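Local coordinates for putative aldehyde dehydrogenase (Burkholderia cenocepacia, PDB 4YWE), which probably oxidises aldehydes with NAD or NADP as electron acceptor, as members of the aldehyde dehydrogenase family do, at residues P353-G358 with L375-P380; V277-I282 with T312-L317; H129-P134 with T143-H148; R76-L81 with R116-Y121. All blocks are in the same frame, centred on the assembly; numbering follows the deposited sequence.

Interaction 1 of 4, residues P353-G358 with L375-P380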
loop_
_atom_site.group_PDB
_atom_site.type_symbol
_atom_site.label_atom_id
_atom_site.label_comp_id
_atom_site.label_asym_id
_atom_site.label_seq_id
_atom_site.Cartn_x
_atom_site.Cartn_y
_atom_site.Cartn_z
ATOM N N PRO A 353 -0.832 -33.584 38.170
ATOM C CA PRO A 353 -2.220 -33.730 38.620
ATOM C C PRO A 353 -3.233 -33.339 37.550
ATOM O O PRO A 353 -3.097 -32.286 36.926
ATOM C CB PRO A 353 -2.310 -32.771 39.819
ATOM C CG PRO A 353 -0.891 -32.432 40.171
ATOM C CD PRO A 353 -0.134 -32.506 38.888
ATOM N N MET A 354 -4.233 -34.186 37.337
ATOM C CA MET A 354 -5.346 -33.831 36.470
ATOM C C MET A 354 -6.421 -33.148 37.307
ATOM O O MET A 354 -7.150 -33.804 38.051
ATOM C CB MET A 354 -5.910 -35.063 35.761
ATOM C CG MET A 354 -7.106 -34.769 34.870
ATOM S SD MET A 354 -7.659 -36.212 33.944
ATOM C CE MET A 354 -6.277 -36.451 32.830
ATOM N N ALA A 355 -6.500 -31.826 37.190
ATOM C CA ALA A 355 -7.419 -31.029 37.996
ATOM C C ALA A 355 -8.871 -31.412 37.738
ATOM O O ALA A 355 -9.672 -31.495 38.667
ATOM C CB ALA A 355 -7.210 -29.546 37.724
ATOM N N ALA A 356 -9.202 -31.649 36.473
ATOM C CA ALA A 356 -10.565 -32.003 36.097
ATOM C C ALA A 356 -10.625 -32.585 34.694
ATOM O O ALA A 356 -9.681 -32.464 33.915
ATOM C CB ALA A 356 -11.471 -30.791 36.194
ATOM N N HIS A 357 -11.749 -33.217 34.379
ATOM C CA HIS A 357 -11.993 -33.725 33.038
ATOM C C HIS A 357 -13.489 -33.842 32.782
ATOM O O HIS A 357 -14.278 -33.979 33.715
ATOM C CB HIS A 357 -11.307 -35.079 32.831
ATOM C CG HIS A 357 -11.858 -36.177 33.689
ATOM N ND1 HIS A 357 -13.032 -36.835 33.393
ATOM C CD2 HIS A 357 -11.392 -36.734 34.831
ATOM C CE1 HIS A 357 -13.267 -37.748 34.319
ATOM N NE2 HIS A 357 -12.286 -37.708 35.202
ATOM N N GLY A 358 -13.876 -33.783 31.513
ATOM C CA GLY A 358 -15.263 -33.981 31.139
ATOM C C GLY A 358 -15.633 -35.448 31.209
ATOM O O GLY A 358 -14.844 -36.273 31.667
ATOM N N LEU A 375 -8.047 -31.214 32.038
ATOM C CA LEU A 375 -7.340 -30.066 32.589
ATOM C C LEU A 375 -6.260 -30.520 33.561
ATOM O O LEU A 375 -6.561 -31.072 34.619
ATOM C CB LEU A 375 -8.310 -29.120 33.295
ATOM C CG LEU A 375 -7.655 -27.983 34.082
ATOM C CD1 LEU A 375 -6.966 -26.996 33.147
ATOM C CD2 LEU A 375 -8.676 -27.281 34.957
ATOM N N LEU A 376 -5.003 -30.285 33.200
ATOM C CA LEU A 376 -3.886 -30.644 34.064
ATOM C C LEU A 376 -3.202 -29.393 34.604
ATOM O O LEU A 376 -3.117 -28.373 33.918
ATOM C CB LEU A 376 -2.879 -31.523 33.319
ATOM C CG LEU A 376 -3.327 -32.961 33.031
ATOM C CD1 LEU A 376 -4.172 -33.044 31.765
ATOM C CD2 LEU A 376 -2.132 -33.894 32.947
ATOM N N ARG A 377 -2.715 -29.479 35.837
ATOM C CA ARG A 377 -2.150 -28.323 36.520
ATOM C C ARG A 377 -0.705 -28.557 36.940
ATOM O O ARG A 377 -0.232 -29.693 36.961
ATOM C CB ARG A 377 -2.990 -27.974 37.749
ATOM C CG ARG A 377 -3.153 -29.127 38.728
ATOM C CD ARG A 377 -3.700 -28.643 40.057
ATOM N NE ARG A 377 -2.823 -27.646 40.661
ATOM C CZ ARG A 377 -3.228 -26.721 41.523
ATOM N NH1 ARG A 377 -4.502 -26.662 41.883
ATOM N NH2 ARG A 377 -2.360 -25.852 42.021
ATOM N N ASP A 378 -0.018 -27.466 37.275
ATOM C CA ASP A 378 1.362 -27.509 37.753
ATOM C C ASP A 378 2.273 -28.198 36.746
ATOM O O ASP A 378 3.240 -28.860 37.118
ATOM C CB ASP A 378 1.438 -28.218 39.108
ATOM C CG ASP A 378 0.496 -27.615 40.133
ATOM O OD1 ASP A 378 0.423 -26.372 40.218
ATOM O OD2 ASP A 378 -0.179 -28.386 40.846
ATOM N N VAL A 379 1.951 -28.037 35.467
ATOM C CA VAL A 379 2.712 -28.661 34.394
ATOM C C VAL A 379 4.084 -28.011 34.270
ATOM O O VAL A 379 4.183 -26.805 34.048
ATOM C CB VAL A 379 1.955 -28.579 33.058
ATOM C CG1 VAL A 379 2.758 -29.245 31.953
ATOM C CG2 VAL A 379 0.576 -29.214 33.185
ATOM N N PRO A 380 5.150 -28.812 34.418
ATOM C CA PRO A 380 6.506 -28.301 34.200
ATOM C C PRO A 380 6.671 -27.783 32.777
ATOM O O PRO A 380 6.258 -28.460 31.837
ATOM C CB PRO A 380 7.393 -29.528 34.446
ATOM C CG PRO A 380 6.559 -30.446 35.282
ATOM C CD PRO A 380 5.147 -30.227 34.823
#
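Two consecutive residues, Ala355 and Ala356, sit opposite the single Leu375 in an antiparallel strand pair, a classic beta bulge. Leu375 O is met by both amides: Ala356 N gives the straighter bond at 3.3 Å, in the carbonyl plane and on a lone pair, whereas that from Ala355 N to the same oxygen is bent and weak. Leu375 N returns a bond to Ala356 O (2.8 Å), completing the hydrogen-bonded pair. Before the bulge on strand 354-360, Met354 and Leu376 form a non-hydrogen-bonded pair; their side chains lie on the same face, and the bend of Met354 at chi3 (-68°) swings CE to 4.1 Å from Leu376 CD1. Beyond that pair, Arg377 N bonds to Pro353 O (3.0 Å), nearly head-on to the carbonyl. Ala355 CB packs on Leu375 CD2 at 3.9 Å, and Pro353 CB rests against Arg377 CG, also at 3.9 Å. Beyond CG the arginine bends at chi3, and its NE reaches the carboxylate of the next residue, Asp378 OD2 (2.8 Å), from above the carboxylate plane. Glu304 binds Arg377 NH2 as a second acidic partner, and Tyr303 OH bonds to Asp378 OD1, so this ion pair is tied to the start of helix 303-315. Ala356 and Leu375 pack on that helix, Leu376 turns to Leu385 of helix 384-387, and strand 394-400 continues the sheet beside strand 374-376.

Interaction 2 of 4, residues V277-I282 with T312-L317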
loop_
_atom_site.group_PDB
_atom_site.type_symbol
_atom_site.label_atom_id
_atom_site.label_comp_id
_atom_site.label_asym_id
_atom_site.label_seq_id
_atom_site.Cartn_x
_atom_site.Cartn_y
_atom_site.Cartn_z
ATOM N N VAL A 277 -13.869 -18.430 27.035
ATOM C CA VAL A 277 -12.984 -18.393 25.880
ATOM C C VAL A 277 -11.800 -19.330 26.095
ATOM O O VAL A 277 -11.341 -19.986 25.161
ATOM C CB VAL A 277 -12.505 -16.962 25.586
ATOM C CG1 VAL A 277 -11.661 -16.935 24.322
ATOM C CG2 VAL A 277 -13.697 -16.025 25.449
ATOM N N LEU A 278 -11.312 -19.396 27.332
ATOM C CA LEU A 278 -10.222 -20.305 27.678
ATOM C C LEU A 278 -10.616 -21.756 27.420
ATOM O O LEU A 278 -9.786 -22.577 27.032
ATOM C CB LEU A 278 -9.815 -20.136 29.145
ATOM C CG LEU A 278 -9.167 -18.815 29.563
ATOM C CD1 LEU A 278 -8.872 -18.813 31.056
ATOM C CD2 LEU A 278 -7.904 -18.556 28.762
ATOM N N VAL A 279 -11.892 -22.060 27.637
ATOM C CA VAL A 279 -12.393 -23.421 27.503
ATOM C C VAL A 279 -12.593 -23.790 26.037
ATOM O O VAL A 279 -12.047 -24.783 25.561
ATOM C CB VAL A 279 -13.702 -23.607 28.295
ATOM C CG1 VAL A 279 -14.307 -24.972 28.013
ATOM C CG2 VAL A 279 -13.451 -23.427 29.786
ATOM N N SER A 280 -13.369 -22.981 25.322
ATOM C CA SER A 280 -13.700 -23.276 23.931
ATOM C C SER A 280 -12.466 -23.283 23.032
ATOM O O SER A 280 -12.455 -23.944 21.999
ATOM C CB SER A 280 -14.726 -22.271 23.399
ATOM O OG SER A 280 -14.241 -20.943 23.488
ATOM N N ALA A 281 -11.426 -22.560 23.432
ATOM C CA ALA A 281 -10.202 -22.486 22.639
ATOM C C ALA A 281 -9.467 -23.827 22.584
ATOM O O ALA A 281 -8.635 -24.047 21.705
ATOM C CB ALA A 281 -9.281 -21.407 23.187
ATOM N N ILE A 282 -9.775 -24.719 23.521
ATOM C CA ILE A 282 -9.128 -26.028 23.571
ATOM C C ILE A 282 -10.165 -27.140 23.401
ATOM O O ILE A 282 -9.820 -28.289 23.126
ATOM C CB ILE A 282 -8.327 -26.200 24.885
ATOM C CG1 ILE A 282 -7.384 -27.405 24.801
ATOM C CG2 ILE A 282 -9.267 -26.326 26.077
ATOM C CD1 ILE A 282 -6.462 -27.386 23.600
ATOM N N THR A 312 -14.039 -26.589 37.432
ATOM C CA THR A 312 -15.493 -26.686 37.479
ATOM C C THR A 312 -16.076 -26.699 36.069
ATOM O O THR A 312 -17.001 -27.457 35.776
ATOM C CB THR A 312 -16.111 -25.521 38.280
ATOM O OG1 THR A 312 -15.591 -25.526 39.614
ATOM C CG2 THR A 312 -17.626 -25.649 38.333
ATOM N N ALA A 313 -15.518 -25.865 35.196
ATOM C CA ALA A 313 -15.974 -25.783 33.812
ATOM C C ALA A 313 -15.712 -27.084 33.057
ATOM O O ALA A 313 -16.562 -27.551 32.298
ATOM C CB ALA A 313 -15.304 -24.615 33.103
ATOM N N PHE A 314 -14.537 -27.668 33.269
ATOM C CA PHE A 314 -14.166 -28.903 32.582
ATOM C C PHE A 314 -15.004 -30.094 33.041
ATOM O O PHE A 314 -15.283 -30.996 32.254
ATOM C CB PHE A 314 -12.678 -29.198 32.783
ATOM C CG PHE A 314 -11.806 -28.694 31.667
ATOM C CD1 PHE A 314 -11.628 -27.335 31.466
ATOM C CD2 PHE A 314 -11.166 -29.581 30.816
ATOM C CE1 PHE A 314 -10.829 -26.870 30.440
ATOM C CE2 PHE A 314 -10.363 -29.122 29.788
ATOM C CZ PHE A 314 -10.196 -27.765 29.599
ATOM N N ASN A 315 -15.406 -30.093 34.309
ATOM C CA ASN A 315 -16.244 -31.165 34.843
ATOM C C ASN A 315 -17.617 -31.194 34.175
ATOM O O ASN A 315 -18.272 -32.236 34.130
ATOM C CB ASN A 315 -16.412 -31.018 36.358
ATOM C CG ASN A 315 -15.165 -31.409 37.126
ATOM O OD1 ASN A 315 -14.427 -32.307 36.720
ATOM N ND2 ASN A 315 -14.925 -30.738 38.247
ATOM N N GLY A 316 -18.046 -30.048 33.657
ATOM C CA GLY A 316 -19.362 -29.926 33.058
ATOM C C GLY A 316 -19.394 -30.172 31.563
ATOM O O GLY A 316 -20.444 -30.068 30.929
ATOM N N LEU A 317 -18.238 -30.499 31.000
ATOM C CA LEU A 317 -18.136 -30.762 29.570
ATOM C C LEU A 317 -18.607 -32.175 29.242
ATOM O O LEU A 317 -18.220 -33.137 29.903
ATOM C CB LEU A 317 -16.699 -30.556 29.092
ATOM C CG LEU A 317 -16.171 -29.125 29.211
ATOM C CD1 LEU A 317 -14.688 -29.069 28.885
ATOM C CD2 LEU A 317 -16.957 -28.190 28.304
#
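Val279 on helix 271-283 and Ala313 on helix 303-315 meet where two helices flank the mixed sheet that contains strands 261-265, 293-299 and 354-360, Leu278 packing on Gln263 and CB of Phe314 on Ala356. No hydrogen bond crosses between 277-282 and 312-317, and only 179 Å² is buried in all, so this is a light contact with the nearest CA atoms, those of Val279 and Ala313, 7.6 Å apart. Two pairs make its close part. Val279 CG2 goes to Ala313 CB at 4.0 Å, and the buried side chains of Ile282 and Phe314 cross at about a right angle, Ile282 CG2 coming within 3.9 Å of Phe314 CZ. Phe314 has an unusual first torsion (chi1 -95°), its ring reaching from a helix flank to the valine and isoleucine. The rest is looser: Val279 CG2 stays 4.4 Å from Phe314 CE1, and on the partly exposed side Val279 and Leu317 slide past each other in opposite directions. Leu317 spans both parts: CD2 lies 4.2 Å from Val279 CG1, while CD1 sits 4.0 Å above one face of the Phe314 ring, offset toward its rim.

Interaction 3 of 4, residues H129-P134 with T143-H148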
loop_
_atom_site.group_PDB
_atom_site.type_symbol
_atom_site.label_atom_id
_atom_site.label_comp_id
_atom_site.label_asym_id
_atom_site.label_seq_id
_atom_site.Cartn_x
_atom_site.Cartn_y
_atom_site.Cartn_z
ATOM N N HIS A 129 -3.302 -5.009 -6.176
ATOM C CA HIS A 129 -2.561 -4.017 -6.946
ATOM C C HIS A 129 -1.058 -4.259 -6.952
ATOM O O HIS A 129 -0.480 -4.683 -5.952
ATOM C CB HIS A 129 -2.836 -2.613 -6.402
ATOM C CG HIS A 129 -4.280 -2.218 -6.443
ATOM N ND1 HIS A 129 -4.809 -1.254 -5.616
ATOM C CD2 HIS A 129 -5.302 -2.659 -7.215
ATOM C CE1 HIS A 129 -6.098 -1.116 -5.874
ATOM N NE2 HIS A 129 -6.422 -1.956 -6.839
ATOM N N GLY A 130 -0.433 -3.980 -8.091
ATOM C CA GLY A 130 1.012 -3.900 -8.170
ATOM C C GLY A 130 1.430 -2.460 -7.942
ATOM O O GLY A 130 0.656 -1.669 -7.406
ATOM N N GLU A 131 2.644 -2.107 -8.351
ATOM C CA GLU A 131 3.139 -0.754 -8.119
ATOM C C GLU A 131 3.818 -0.148 -9.342
ATOM O O GLU A 131 4.193 -0.853 -10.281
ATOM C CB GLU A 131 4.123 -0.734 -6.942
ATOM C CG GLU A 131 3.536 -1.156 -5.604
ATOM C CD GLU A 131 3.475 -2.663 -5.441
ATOM O OE1 GLU A 131 4.364 -3.356 -5.978
ATOM O OE2 GLU A 131 2.534 -3.152 -4.782
ATOM N N THR A 132 3.955 1.173 -9.322
ATOM C CA THR A 132 4.869 1.862 -10.218
ATOM C C THR A 132 5.948 2.493 -9.345
ATOM O O THR A 132 5.651 3.114 -8.323
ATOM C CB THR A 132 4.169 2.933 -11.083
ATOM O OG1 THR A 132 3.772 4.040 -10.266
ATOM C CG2 THR A 132 2.949 2.348 -11.781
ATOM N N LEU A 133 7.203 2.311 -9.738
ATOM C CA LEU A 133 8.323 2.688 -8.886
ATOM C C LEU A 133 9.110 3.856 -9.463
ATOM O O LEU A 133 9.381 3.891 -10.663
ATOM C CB LEU A 133 9.250 1.490 -8.679
ATOM C CG LEU A 133 8.578 0.195 -8.220
ATOM C CD1 LEU A 133 9.588 -0.942 -8.158
ATOM C CD2 LEU A 133 7.898 0.394 -6.874
ATOM N N PRO A 134 9.479 4.819 -8.605
ATOM C CA PRO A 134 10.340 5.930 -9.020
ATOM C C PRO A 134 11.678 5.416 -9.539
ATOM O O PRO A 134 12.314 4.596 -8.879
ATOM C CB PRO A 134 10.521 6.741 -7.733
ATOM C CG PRO A 134 9.346 6.378 -6.886
ATOM C CD PRO A 134 9.061 4.941 -7.198
ATOM N N THR A 143 5.102 -2.748 -11.730
ATOM C CA THR A 143 5.140 -4.118 -11.237
ATOM C C THR A 143 3.753 -4.739 -11.315
ATOM O O THR A 143 2.748 -4.067 -11.085
ATOM C CB THR A 143 5.651 -4.194 -9.787
ATOM O OG1 THR A 143 4.680 -3.619 -8.904
ATOM C CG2 THR A 143 6.977 -3.455 -9.640
ATOM N N VAL A 144 3.707 -6.023 -11.648
ATOM C CA VAL A 144 2.446 -6.743 -11.740
ATOM C C VAL A 144 2.527 -8.014 -10.907
ATOM O O VAL A 144 3.539 -8.714 -10.924
ATOM C CB VAL A 144 2.086 -7.061 -13.203
ATOM C CG1 VAL A 144 1.634 -5.800 -13.924
ATOM C CG2 VAL A 144 3.270 -7.694 -13.917
ATOM N N ARG A 145 1.461 -8.303 -10.171
ATOM C CA ARG A 145 1.421 -9.494 -9.335
ATOM C C ARG A 145 0.661 -10.601 -10.053
ATOM O O ARG A 145 -0.568 -10.619 -10.077
ATOM C CB ARG A 145 0.793 -9.175 -7.980
ATOM C CG ARG A 145 1.570 -8.109 -7.221
ATOM C CD ARG A 145 1.018 -7.842 -5.832
ATOM N NE ARG A 145 1.741 -6.749 -5.186
ATOM C CZ ARG A 145 2.901 -6.893 -4.553
ATOM N NH1 ARG A 145 3.472 -8.088 -4.470
ATOM N NH2 ARG A 145 3.492 -5.843 -3.998
ATOM N N GLU A 146 1.417 -11.519 -10.646
ATOM C CA GLU A 146 0.846 -12.577 -11.468
ATOM C C GLU A 146 0.724 -13.874 -10.688
ATOM O O GLU A 146 1.546 -14.153 -9.816
ATOM C CB GLU A 146 1.708 -12.801 -12.709
ATOM C CG GLU A 146 1.896 -11.568 -13.566
ATOM C CD GLU A 146 2.984 -11.760 -14.594
ATOM O OE1 GLU A 146 3.926 -12.530 -14.313
ATOM O OE2 GLU A 146 2.896 -11.152 -15.681
ATOM N N PRO A 147 -0.297 -14.683 -11.012
ATOM C CA PRO A 147 -0.442 -15.993 -10.372
ATOM C C PRO A 147 0.770 -16.879 -10.636
ATOM O O PRO A 147 1.455 -16.685 -11.640
ATOM C CB PRO A 147 -1.698 -16.570 -11.033
ATOM C CG PRO A 147 -1.814 -15.841 -12.332
ATOM C CD PRO A 147 -1.324 -14.457 -12.044
ATOM N N HIS A 148 1.037 -17.822 -9.738
ATOM C CA HIS A 148 2.123 -18.774 -9.940
ATOM C C HIS A 148 1.842 -19.628 -11.170
ATOM O O HIS A 148 2.750 -19.970 -11.928
ATOM C CB HIS A 148 2.301 -19.666 -8.711
ATOM C CG HIS A 148 2.712 -18.928 -7.477
ATOM N ND1 HIS A 148 3.950 -18.333 -7.342
ATOM C CD2 HIS A 148 2.057 -18.697 -6.315
ATOM C CE1 HIS A 148 4.034 -17.764 -6.155
ATOM N NE2 HIS A 148 2.899 -17.970 -5.510
#
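Arg145 reaches from strand 139-155 to two acceptors on segment 129-134, and its side chain runs extended from CG to NE. CB points toward the opposing segment; CG passes 4.2 Å from His129 O and CD 3.5 Å from it. NE then donates to His129 O (3.1 Å), which lies in the guanidinium plane. NH2 at the tip makes a salt bridge to Glu131 OE2 (3.0 Å), approaching the oxygen on its syn side, although the carboxylate and guanidinium planes stand 65° apart. NH1 faces Glu471 of a third subunit in a long, weak ion pair. The glutamate's bend at chi2 (82°) turns its carboxylate across toward Thr143 and Arg145 of strand 139-155. These bonds fasten the open end of a beta hairpin, strands 130-133 and 139-155, whose sheet continues antiparallel through residues 130-132 into a second subunit. In aldehyde dehydrogenases such a hairpin belongs to the oligomerisation domain. Nearer the turn, Thr143 N bonds to Glu131 O (2.6 Å), nearly straight onto the carbonyl, and Glu131 N is held by Thr143 OG1 (2.6 Å) more firmly than by Thr143 O, a weak bond. Thr143 CG2 packs on Leu133 CD1 at 3.9 Å. Gly130 CA lies 3.4 Å from Thr143 O in a CH...O contact. Thr132 OG1 of the second subunit bonds to the same Thr143 O, and Glu131 of that subunit bonds to His129 ND1.

Interaction 4 of 4, residues R76-L81 with R116-Y121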
loop_
_atom_site.group_PDB
_atom_site.type_symbol
_atom_site.label_atom_id
_atom_site.label_comp_id
_atom_site.label_asym_id
_atom_site.label_seq_id
_atom_site.Cartn_x
_atom_site.Cartn_y
_atom_site.Cartn_z
ATOM N N ARG A 76 -16.545 -12.612 -9.452
ATOM C CA ARG A 76 -17.964 -12.943 -9.545
ATOM C C ARG A 76 -18.189 -14.444 -9.409
ATOM O O ARG A 76 -19.180 -14.877 -8.825
ATOM C CB ARG A 76 -18.552 -12.442 -10.865
ATOM C CG ARG A 76 -18.611 -10.930 -10.978
ATOM C CD ARG A 76 -19.340 -10.489 -12.238
ATOM N NE ARG A 76 -19.163 -9.061 -12.482
ATOM C CZ ARG A 76 -18.245 -8.553 -13.298
ATOM N NH1 ARG A 76 -17.427 -9.357 -13.962
ATOM N NH2 ARG A 76 -18.148 -7.239 -13.454
ATOM N N VAL A 77 -17.267 -15.231 -9.952
ATOM C CA VAL A 77 -17.341 -16.683 -9.846
ATOM C C VAL A 77 -17.272 -17.099 -8.380
ATOM O O VAL A 77 -18.067 -17.918 -7.918
ATOM C CB VAL A 77 -16.227 -17.361 -10.661
ATOM C CG1 VAL A 77 -16.170 -18.850 -10.349
ATOM C CG2 VAL A 77 -16.447 -17.132 -12.147
ATOM N N LEU A 78 -16.324 -16.519 -7.653
ATOM C CA LEU A 78 -16.161 -16.814 -6.236
ATOM C C LEU A 78 -17.355 -16.316 -5.426
ATOM O O LEU A 78 -17.737 -16.933 -4.432
ATOM C CB LEU A 78 -14.867 -16.195 -5.705
ATOM C CG LEU A 78 -13.577 -16.837 -6.219
ATOM C CD1 LEU A 78 -12.360 -16.099 -5.686
ATOM C CD2 LEU A 78 -13.527 -18.309 -5.836
ATOM N N MET A 79 -17.942 -15.203 -5.854
ATOM C CA MET A 79 -19.105 -14.653 -5.170
ATOM C C MET A 79 -20.316 -15.562 -5.349
ATOM O O MET A 79 -21.058 -15.811 -4.400
ATOM C CB MET A 79 -19.426 -13.247 -5.677
ATOM C CG MET A 79 -20.516 -12.554 -4.876
ATOM S SD MET A 79 -20.102 -12.436 -3.122
ATOM C CE MET A 79 -18.970 -11.049 -3.135
ATOM N N ARG A 80 -20.513 -16.056 -6.568
ATOM C CA ARG A 80 -21.590 -17.004 -6.834
ATOM C C ARG A 80 -21.385 -18.277 -6.024
ATOM O O ARG A 80 -22.333 -18.828 -5.466
ATOM C CB ARG A 80 -21.677 -17.333 -8.326
ATOM C CG ARG A 80 -22.385 -16.274 -9.156
ATOM C CD ARG A 80 -22.666 -16.766 -10.569
ATOM N NE ARG A 80 -21.446 -16.916 -11.357
ATOM C CZ ARG A 80 -20.915 -15.951 -12.101
ATOM N NH1 ARG A 80 -21.497 -14.761 -12.159
ATOM N NH2 ARG A 80 -19.802 -16.173 -12.787
ATOM N N LEU A 81 -20.137 -18.732 -5.959
ATOM C CA LEU A 81 -19.781 -19.903 -5.168
ATOM C C LEU A 81 -20.065 -19.655 -3.694
ATOM O O LEU A 81 -20.546 -20.541 -2.987
ATOM C CB LEU A 81 -18.309 -20.266 -5.376
ATOM C CG LEU A 81 -17.746 -21.400 -4.518
ATOM C CD1 LEU A 81 -18.588 -22.659 -4.666
ATOM C CD2 LEU A 81 -16.297 -21.676 -4.887
ATOM N N ARG A 116 -17.623 -17.366 3.809
ATOM C CA ARG A 116 -17.038 -16.064 4.104
ATOM C C ARG A 116 -15.699 -15.906 3.389
ATOM O O ARG A 116 -15.378 -14.825 2.892
ATOM C CB ARG A 116 -16.874 -15.880 5.617
ATOM C CG ARG A 116 -16.197 -14.578 6.028
ATOM C CD ARG A 116 -16.856 -13.361 5.385
ATOM N NE ARG A 116 -16.144 -12.127 5.711
ATOM C CZ ARG A 116 -16.192 -11.016 4.981
ATOM N NH1 ARG A 116 -16.914 -10.978 3.870
ATOM N NH2 ARG A 116 -15.510 -9.945 5.361
ATOM N N TYR A 117 -14.925 -16.986 3.333
ATOM C CA TYR A 117 -13.667 -16.983 2.593
ATOM C C TYR A 117 -13.887 -16.614 1.130
ATOM O O TYR A 117 -13.200 -15.746 0.586
ATOM C CB TYR A 117 -12.978 -18.347 2.682
ATOM C CG TYR A 117 -12.138 -18.532 3.924
ATOM C CD1 TYR A 117 -11.086 -17.672 4.207
ATOM C CD2 TYR A 117 -12.385 -19.578 4.803
ATOM C CE1 TYR A 117 -10.313 -17.838 5.339
ATOM C CE2 TYR A 117 -11.613 -19.756 5.936
ATOM C CZ TYR A 117 -10.579 -18.883 6.198
ATOM O OH TYR A 117 -9.810 -19.053 7.324
ATOM N N PHE A 118 -14.852 -17.276 0.499
ATOM C CA PHE A 118 -15.141 -17.045 -0.910
ATOM C C PHE A 118 -15.714 -15.649 -1.135
ATOM O O PHE A 118 -15.403 -15.000 -2.131
ATOM C CB PHE A 118 -16.101 -18.113 -1.439
ATOM C CG PHE A 118 -15.479 -19.476 -1.560
ATOM C CD1 PHE A 118 -14.154 -19.614 -1.937
ATOM C CD2 PHE A 118 -16.214 -20.616 -1.287
ATOM C CE1 PHE A 118 -13.573 -20.864 -2.047
ATOM C CE2 PHE A 118 -15.640 -21.871 -1.396
ATOM C CZ PHE A 118 -14.317 -21.994 -1.775
ATOM N N GLU A 119 -16.539 -15.187 -0.201
ATOM C CA GLU A 119 -17.112 -13.845 -0.278
ATOM C C GLU A 119 -16.030 -12.772 -0.188
ATOM O O GLU A 119 -16.021 -11.814 -0.965
ATOM C CB GLU A 119 -18.139 -13.634 0.837
ATOM C CG GLU A 119 -18.773 -12.254 0.836
ATOM C CD GLU A 119 -19.660 -12.018 2.044
ATOM O OE1 GLU A 119 -19.240 -12.359 3.170
ATOM O OE2 GLU A 119 -20.779 -11.493 1.865
ATOM N N PHE A 120 -15.122 -12.943 0.767
ATOM C CA PHE A 120 -14.052 -11.981 1.001
ATOM C C PHE A 120 -13.123 -11.886 -0.203
ATOM O O PHE A 120 -12.835 -10.795 -0.691
ATOM C CB PHE A 120 -13.258 -12.362 2.255
ATOM C CG PHE A 120 -12.121 -11.428 2.567
ATOM C CD1 PHE A 120 -12.350 -10.230 3.227
ATOM C CD2 PHE A 120 -10.822 -11.753 2.214
ATOM C CE1 PHE A 120 -11.305 -9.373 3.521
ATOM C CE2 PHE A 120 -9.773 -10.900 2.505
ATOM C CZ PHE A 120 -10.014 -9.709 3.157
ATOM N N TYR A 121 -12.666 -13.037 -0.686
ATOM C CA TYR A 121 -11.698 -13.070 -1.776
ATOM C C TYR A 121 -12.327 -12.677 -3.110
ATOM O O TYR A 121 -11.630 -12.240 -4.024
ATOM C CB TYR A 121 -11.055 -14.455 -1.868
ATOM C CG TYR A 121 -9.992 -14.670 -0.814
ATOM C CD1 TYR A 121 -9.019 -13.706 -0.583
ATOM C CD2 TYR A 121 -9.976 -15.817 -0.032
ATOM C CE1 TYR A 121 -8.047 -13.886 0.379
ATOM C CE2 TYR A 121 -9.006 -16.007 0.939
ATOM C CZ TYR A 121 -8.046 -15.036 1.138
ATOM O OH TYR A 121 -7.079 -15.213 2.100
#
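The ring of Phe118 takes Leu81 CD2 over the centre of one face, a CH-pi contact with the methyl carbon 3.6 Å from the ring centroid and 14° off the ring normal. Leu81 CG lies above the same face, nearer the rim, 3.7 Å from Phe118 CD2, while Leu78 CD2 approaches Phe118 CD1 obliquely at 4.2 Å. Tyr121 has Phe120 CD2 over one face, toward the rim. Leu81 reaches Phe118 because its CG stands anti to the backbone N (chi1 175°), which carries CG and the CD2 branch over the ring. This is an antiparallel helix pair, 71-87 with 104-124, the axes of the two short segments 7.8 Å apart and 154° between directions; it packs on helices 160-174 and 188-200, and its outer side meets a fourth subunit. Leu78 O touches Phe118 CB (3.6 Å). At the other flank, Met79 curls through bends at chi2 and chi3, bringing CE to 3.7 Å from Glu119 O and 4.2 Å from Glu119 CG. Leu78 CD1 faces Tyr121 CB, and that tyrosine's hydroxyl bonds to Gly469 O. Arg116 NH1 forms a salt bridge with Glu119 OE1, and Glu119 OE2 also meets Arg76 of the fourth subunit. The chemistry is thus divided: apolar and CH-pi contacts hold the buried side, whereas the charges near Met79 are engaged in ion pairs within the helix, to Glu453 and across the subunit interface.

From the N terminus, interaction 4 comes first, bringing helix 71-87 back against helix 104-124 after an almost wholly helical connection. Helix 104-124 is followed directly by strand 130-133, where interaction 3 closes a short hairpin; the two contacts are about 11 Å apart at their nearest atoms. Interaction 2 then links helices 271-283 and 303-315, and interaction 1 closes last, joining strands 354-360 and 374-376. All four loops follow in series, without nesting or crossing. Interactions 1 and 2 touch: Asn315 and Phe314 pack on Ala356, so helix 303-315 rests on the bulged strand 354-360 and its partner. Interactions 1 and 3 lie on opposite sides of the chain's centre, about 52 Å apart between centres.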